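Local coordinates for protein Beta/alpha-amylase (Paenibacillus polymyxa, PDB 3VOC) that hydrolyses starch as a secreted beta/alpha-amylase, its family 14 beta-amylase domain being the part described here, which releases maltose from the non-reducing ends of chains, at residues G146-I151 and S270-R275; W248-L253 and G301-N306. All blocks are in the same frame, centred on the assembly; numbering follows the deposited sequence.

Contact 1 (G146-I151 and S270-R275); sequences GYKSII and SVFGVR
K148 reaches across to the backbone of V271 and F272, and the pair of loops illustrates how one lysine can tie together chain segments that are far apart in sequence. The polar part of the contact rests on its ammonium group. K148 NZ hydrogen-bonds to V271 O at 3.2 Å and to F272 O at 3.1 Å, so one nitrogen grips two successive carbonyls. It stands above both carbonyl planes, 56° out of that of F272. The side chain leaves with CG anti to the backbone N (chi1 162°) and runs extended until a bend at chi4 turns NZ onto the two oxygens, while K148 CD passes 3.4 Å from V271 O.

The apolar part gathers round the F272 ring. K148 CA lies at the ring edge, 4.0 Å from F272 CD2, and I151 CD1 reaches F272 CE2 obliquely, also at 4.0 Å. On one ring face sits V271 CG1 from the preceding residue, 3.8 Å above the centre, so the phenyl is flanked by its own segment as well as by the other. Further along, V274 CG1 packs on the backbone of I151, 3.4 Å from I151 O. F272 and V274 also rest on I154.

Both segments lead into barrel strands, 153-156 and 275-279, which are parallel neighbours; a backbone bond between R275 and I154 continues the contact, and R275 forms salt bridges with D316 and D318. The arrangement belongs to the N-terminal end of a TIM barrel, where consecutive helix-to-strand loops pack side by side.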
loop_
_atom_site.group_PDB
_atom_site.type_symbol
_atom_site.label_atom_id
_atom_site.label_comp_id
_atom_site.label_asym_id
_atom_site.label_seq_id
_atom_site.Cartn_x
_atom_site.Cartn_y
_atom_site.Cartn_z
ATOM N N GLY A 146 1.846 23.598 -11.827
ATOM C CA GLY A 146 3.035 24.203 -12.468
ATOM C C GLY A 146 4.256 23.281 -12.548
ATOM O O GLY A 146 5.264 23.624 -13.159
ATOM N N TYR A 147 4.164 22.110 -11.922
ATOM C CA TYR A 147 5.236 21.112 -11.945
ATOM C C TYR A 147 4.889 19.948 -12.874
ATOM O O TYR A 147 5.508 18.872 -12.807
ATOM C CB TYR A 147 5.446 20.541 -10.538
ATOM C CG TYR A 147 6.101 21.492 -9.570
ATOM C CD1 TYR A 147 7.476 21.456 -9.365
ATOM C CD2 TYR A 147 5.347 22.427 -8.857
ATOM C CE1 TYR A 147 8.092 22.323 -8.480
ATOM C CE2 TYR A 147 5.958 23.305 -7.961
ATOM C CZ TYR A 147 7.332 23.237 -7.772
ATOM O OH TYR A 147 7.966 24.101 -6.898
ATOM N N LYS A 148 3.900 20.153 -13.739
ATOM C CA LYS A 148 3.364 19.052 -14.567
ATOM C C LYS A 148 4.449 18.300 -15.363
ATOM O O LYS A 148 4.473 17.065 -15.380
ATOM C CB LYS A 148 2.232 19.573 -15.469
ATOM C CG LYS A 148 1.882 18.697 -16.627
ATOM C CD LYS A 148 0.955 19.416 -17.591
ATOM C CE LYS A 148 0.691 18.543 -18.812
ATOM N NZ LYS A 148 -0.430 17.621 -18.556
ATOM N N SER A 149 5.376 19.038 -15.973
ATOM C CA SER A 149 6.396 18.410 -16.810
ATOM C C SER A 149 7.370 17.481 -16.064
ATOM O O SER A 149 8.026 16.653 -16.695
ATOM C CB SER A 149 7.212 19.453 -17.558
ATOM O OG SER A 149 8.139 20.091 -16.695
ATOM N N ILE A 150 7.490 17.616 -14.751
ATOM C CA ILE A 150 8.410 16.728 -14.027
ATOM C C ILE A 150 7.740 15.532 -13.338
ATOM O O ILE A 150 8.434 14.669 -12.789
ATOM C CB ILE A 150 9.313 17.495 -13.031
ATOM C CG1 ILE A 150 8.528 17.885 -11.772
ATOM C CG2 ILE A 150 9.997 18.700 -13.745
ATOM C CD1 ILE A 150 9.410 18.213 -10.568
ATOM N N ILE A 151 6.407 15.487 -13.356
ATOM C CA ILE A 151 5.656 14.410 -12.688
ATOM C C ILE A 151 5.150 13.413 -13.738
ATOM O O ILE A 151 4.223 13.711 -14.483
ATOM C CB ILE A 151 4.500 14.969 -11.821
ATOM C CG1 ILE A 151 5.045 15.863 -10.701
ATOM C CG2 ILE A 151 3.641 13.826 -11.233
ATOM C CD1 ILE A 151 3.974 16.586 -9.905
ATOM N N SER A 270 -7.074 15.904 -15.832
ATOM C CA SER A 270 -7.050 17.118 -16.670
ATOM C C SER A 270 -5.939 18.109 -16.278
ATOM O O SER A 270 -5.789 19.152 -16.899
ATOM C CB SER A 270 -8.421 17.793 -16.669
ATOM O OG SER A 270 -8.717 18.275 -15.375
ATOM N N VAL A 271 -5.150 17.777 -15.261
ATOM C CA VAL A 271 -4.068 18.645 -14.818
ATOM C C VAL A 271 -2.745 17.990 -15.192
ATOM O O VAL A 271 -1.905 18.600 -15.864
ATOM C CB VAL A 271 -4.158 18.923 -13.294
ATOM C CG1 VAL A 271 -2.934 19.683 -12.802
ATOM C CG2 VAL A 271 -5.469 19.697 -12.967
ATOM N N PHE A 272 -2.577 16.735 -14.782
ATOM C CA PHE A 272 -1.367 15.978 -15.079
ATOM C C PHE A 272 -1.561 15.007 -16.236
ATOM O O PHE A 272 -0.715 14.926 -17.115
ATOM C CB PHE A 272 -0.901 15.247 -13.825
ATOM C CG PHE A 272 -0.638 16.171 -12.670
ATOM C CD1 PHE A 272 -1.494 16.191 -11.569
ATOM C CD2 PHE A 272 0.433 17.065 -12.715
ATOM C CE1 PHE A 272 -1.256 17.055 -10.500
ATOM C CE2 PHE A 272 0.676 17.942 -11.658
ATOM C CZ PHE A 272 -0.161 17.939 -10.549
ATOM N N GLY A 273 -2.668 14.267 -16.224
ATOM C CA GLY A 273 -2.943 13.294 -17.281
ATOM C C GLY A 273 -1.903 12.185 -17.323
ATOM O O GLY A 273 -1.528 11.709 -18.399
ATOM N N VAL A 274 -1.447 11.753 -16.154
ATOM C CA VAL A 274 -0.452 10.680 -16.080
ATOM C C VAL A 274 -1.086 9.426 -15.478
ATOM O O VAL A 274 -2.191 9.495 -14.938
ATOM C CB VAL A 274 0.763 11.104 -15.223
ATOM C CG1 VAL A 274 1.574 12.214 -15.922
ATOM C CG2 VAL A 274 0.301 11.517 -13.800
ATOM N N ARG A 275 -0.404 8.285 -15.584
ATOM C CA ARG A 275 -0.839 7.055 -14.887
ATOM C C ARG A 275 -0.870 7.270 -13.372
ATOM O O ARG A 275 0.022 7.915 -12.808
ATOM C CB ARG A 275 0.104 5.873 -15.188
ATOM C CG ARG A 275 0.165 5.413 -16.652
ATOM C CD ARG A 275 -1.224 5.145 -17.222
ATOM N NE ARG A 275 -1.919 4.105 -16.468
ATOM C CZ ARG A 275 -3.211 3.825 -16.589
ATOM N NH1 ARG A 275 -3.972 4.514 -17.430
ATOM N NH2 ARG A 275 -3.762 2.863 -15.849
#

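Contact 2 (W248-L253 and G301-N306); sequences WYQSVL and GYYDYN. With EDO (1,2-ethanediol), chain E.
Q250 plugs its side-chain amide into the backbone of Y303 and D304, a three-bond grip of one helix side chain on a loop backbone. Q250 OE1 accepts from two successive peptide nitrogens, Y303 N at 2.6 Å and D304 N at 2.8 Å. The first lies nearly in line with the C=O bond (C=O...N angle 167°), the second is bent to 131° and tilted slightly out of the carbonyl plane. Beside them Q250 NE2 bonds to D304 O at 3.0 Å, close to the amide plane, and also to E254; the amide is thereby fixed against flipping. With Q250 CG anti to the backbone N (chi1 179°) and the chain extended, the amide reaches past G301 O to the loop. With an alanine in place of Q250, the NH groups of Y303 and D304 would probably lose their shared acceptor and D304 O its amide donor.

Apolar contacts centre on G301. Y249 CE2 lies 3.6 Å from G301 CA and L253 CD1 lies 3.8 Å from the same atom, where a side chain would collide with the leucine. The Y249 hydroxyl hydrogen-bonds to A299 O and Q184 N. A 1,2-ethanediol, probably a crystallisation additive, donates to Y302 O.

G301 ends helix 295-300 in a Schellman motif, and D304 N-caps helix 305-315 through R307 N. This helix-to-helix linker is clamped onto helix 240-268, with the Y302 side chain about 5 Å from that of E163, the predicted proton donor of the barrel's active site.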
loop_
_atom_site.group_PDB
_atom_site.type_symbol
_atom_site.label_atom_id
_atom_site.label_comp_id
_atom_site.label_asym_id
_atom_site.label_seq_id
_atom_site.Cartn_x
_atom_site.Cartn_y
_atom_site.Cartn_z
ATOM N N TRP A 248 -16.514 -10.155 1.860
ATOM C CA TRP A 248 -16.923 -8.827 2.317
ATOM C C TRP A 248 -15.712 -8.006 2.800
ATOM O O TRP A 248 -15.573 -6.823 2.493
ATOM C CB TRP A 248 -17.974 -8.911 3.444
ATOM C CG TRP A 248 -18.122 -7.572 4.140
ATOM C CD1 TRP A 248 -18.857 -6.494 3.704
ATOM C CD2 TRP A 248 -17.482 -7.158 5.356
ATOM N NE1 TRP A 248 -18.722 -5.444 4.586
ATOM C CE2 TRP A 248 -17.889 -5.827 5.611
ATOM C CE3 TRP A 248 -16.606 -7.790 6.261
ATOM C CZ2 TRP A 248 -17.447 -5.107 6.725
ATOM C CZ3 TRP A 248 -16.165 -7.075 7.368
ATOM C CH2 TRP A 248 -16.602 -5.747 7.599
ATOM N N TYR A 249 -14.855 -8.660 3.571
ATOM C CA TYR A 249 -13.667 -8.041 4.153
ATOM C C TYR A 249 -12.813 -7.444 3.025
ATOM O O TYR A 249 -12.403 -6.274 3.092
ATOM C CB TYR A 249 -12.915 -9.122 4.917
ATOM C CG TYR A 249 -11.787 -8.675 5.822
ATOM C CD1 TYR A 249 -11.997 -7.744 6.852
ATOM C CD2 TYR A 249 -10.511 -9.234 5.680
ATOM C CE1 TYR A 249 -10.939 -7.386 7.716
ATOM C CE2 TYR A 249 -9.461 -8.875 6.522
ATOM C CZ TYR A 249 -9.677 -7.954 7.534
ATOM O OH TYR A 249 -8.611 -7.596 8.347
ATOM N N GLN A 250 -12.595 -8.233 1.975
ATOM C CA GLN A 250 -11.894 -7.753 0.779
ATOM C C GLN A 250 -12.673 -6.660 0.043
ATOM O O GLN A 250 -12.067 -5.666 -0.393
ATOM C CB GLN A 250 -11.534 -8.896 -0.180
ATOM C CG GLN A 250 -10.812 -8.388 -1.451
ATOM C CD GLN A 250 -10.209 -9.491 -2.296
ATOM O OE1 GLN A 250 -9.553 -10.397 -1.780
ATOM N NE2 GLN A 250 -10.417 -9.410 -3.615
ATOM N N SER A 251 -14.000 -6.822 -0.078
ATOM C CA SER A 251 -14.840 -5.829 -0.796
ATOM C C SER A 251 -14.738 -4.392 -0.247
ATOM O O SER A 251 -14.839 -3.416 -1.014
ATOM C CB SER A 251 -16.318 -6.268 -0.878
ATOM O OG SER A 251 -17.000 -6.019 0.352
ATOM N N VAL A 252 -14.542 -4.267 1.068
ATOM C CA VAL A 252 -14.305 -2.972 1.711
ATOM C C VAL A 252 -13.063 -2.265 1.129
ATOM O O VAL A 252 -13.120 -1.073 0.788
ATOM C CB VAL A 252 -14.222 -3.108 3.258
ATOM C CG1 VAL A 252 -13.772 -1.807 3.921
ATOM C CG2 VAL A 252 -15.579 -3.536 3.832
ATOM N N LEU A 253 -11.958 -2.993 1.011
ATOM C CA LEU A 253 -10.761 -2.470 0.344
ATOM C C LEU A 253 -11.017 -2.151 -1.122
ATOM O O LEU A 253 -10.558 -1.122 -1.629
ATOM C CB LEU A 253 -9.592 -3.458 0.458
ATOM C CG LEU A 253 -9.133 -3.802 1.880
ATOM C CD1 LEU A 253 -8.085 -4.925 1.831
ATOM C CD2 LEU A 253 -8.563 -2.556 2.590
ATOM N N GLY A 301 -6.561 -8.695 4.205
ATOM C CA GLY A 301 -7.730 -8.398 3.386
ATOM C C GLY A 301 -7.712 -9.092 2.042
ATOM O O GLY A 301 -8.537 -8.785 1.191
ATOM N N TYR A 302 -6.779 -10.024 1.831
ATOM C CA TYR A 302 -6.620 -10.628 0.504
ATOM C C TYR A 302 -7.199 -12.019 0.448
ATOM O O TYR A 302 -6.590 -12.991 0.921
ATOM C CB TYR A 302 -5.156 -10.640 0.054
ATOM C CG TYR A 302 -4.497 -9.274 0.052
ATOM C CD1 TYR A 302 -5.256 -8.101 -0.034
ATOM C CD2 TYR A 302 -3.111 -9.155 0.128
ATOM C CE1 TYR A 302 -4.641 -6.842 -0.028
ATOM C CE2 TYR A 302 -2.492 -7.913 0.146
ATOM C CZ TYR A 302 -3.259 -6.756 0.048
ATOM O OH TYR A 302 -2.617 -5.526 0.047
ATOM N N TYR A 303 -8.374 -12.103 -0.161
ATOM C CA TYR A 303 -9.117 -13.348 -0.307
ATOM C C TYR A 303 -8.996 -13.893 -1.731
ATOM O O TYR A 303 -8.948 -15.104 -1.939
ATOM C CB TYR A 303 -10.582 -13.058 0.065
ATOM C CG TYR A 303 -11.616 -14.081 -0.364
ATOM C CD1 TYR A 303 -11.624 -15.371 0.177
ATOM C CD2 TYR A 303 -12.604 -13.740 -1.295
ATOM C CE1 TYR A 303 -12.591 -16.299 -0.201
ATOM C CE2 TYR A 303 -13.563 -14.656 -1.687
ATOM C CZ TYR A 303 -13.551 -15.930 -1.132
ATOM O OH TYR A 303 -14.502 -16.831 -1.528
ATOM N N ASP A 304 -8.934 -12.994 -2.707
ATOM C CA ASP A 304 -9.020 -13.388 -4.115
ATOM C C ASP A 304 -8.223 -12.362 -4.922
ATOM O O ASP A 304 -8.709 -11.253 -5.202
ATOM C CB ASP A 304 -10.515 -13.465 -4.536
ATOM C CG ASP A 304 -10.730 -13.793 -6.020
ATOM O OD1 ASP A 304 -9.778 -13.749 -6.825
ATOM O OD2 ASP A 304 -11.900 -14.066 -6.384
ATOM N N TYR A 305 -6.998 -12.731 -5.300
ATOM C CA TYR A 305 -6.146 -11.803 -6.041
ATOM C C TYR A 305 -6.695 -11.520 -7.439
ATOM O O TYR A 305 -6.507 -10.423 -7.964
ATOM C CB TYR A 305 -4.723 -12.341 -6.166
ATOM C CG TYR A 305 -3.900 -12.259 -4.910
ATOM C CD1 TYR A 305 -3.681 -11.038 -4.266
ATOM C CD2 TYR A 305 -3.304 -13.397 -4.383
ATOM C CE1 TYR A 305 -2.915 -10.966 -3.115
ATOM C CE2 TYR A 305 -2.537 -13.331 -3.234
ATOM C CZ TYR A 305 -2.350 -12.114 -2.603
ATOM O OH TYR A 305 -1.576 -12.049 -1.462
ATOM N N ASN A 306 -7.361 -12.497 -8.053
ATOM C CA ASN A 306 -7.937 -12.243 -9.385
ATOM C C ASN A 306 -8.923 -11.077 -9.290
ATOM O O ASN A 306 -8.907 -10.164 -10.101
ATOM C CB ASN A 306 -8.657 -13.480 -9.956
ATOM C CG ASN A 306 -7.697 -14.552 -10.462
ATOM O OD1 ASN A 306 -6.778 -14.285 -11.254
ATOM N ND2 ASN A 306 -7.929 -15.784 -10.035
HETATM C C1 EDO E . -4.860 -15.338 -0.077
HETATM O O1 EDO E . -6.128 -15.792 0.402
HETATM C C2 EDO E . -4.901 -15.328 -1.593
HETATM O O2 EDO E . -4.794 -16.687 -2.038
#

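How the contacts relate
Contacts 1 and 2 sit at opposite ends of the same barrel. The centres of contacts 1 and 2 are about 31 Å apart. Their nearest atoms are about 15 Å from each other, so they do not touch, yet helix 240-268 joins them: it carries 248-253 of contact 2 and runs on to the loop 270-275 of contact 1. Along the chain their segments alternate. Contact 1 lies where strands 153-156 and 275-279 begin, remote from the catalytic residues and the calcium site, its centre about 22 Å from the centre of the chain. Contact 2, its centre about 14 Å from the centre of the chain, belongs to the catalytic end, where the Y302 side chain is about 7 Å from that of K279, which probably binds substrate.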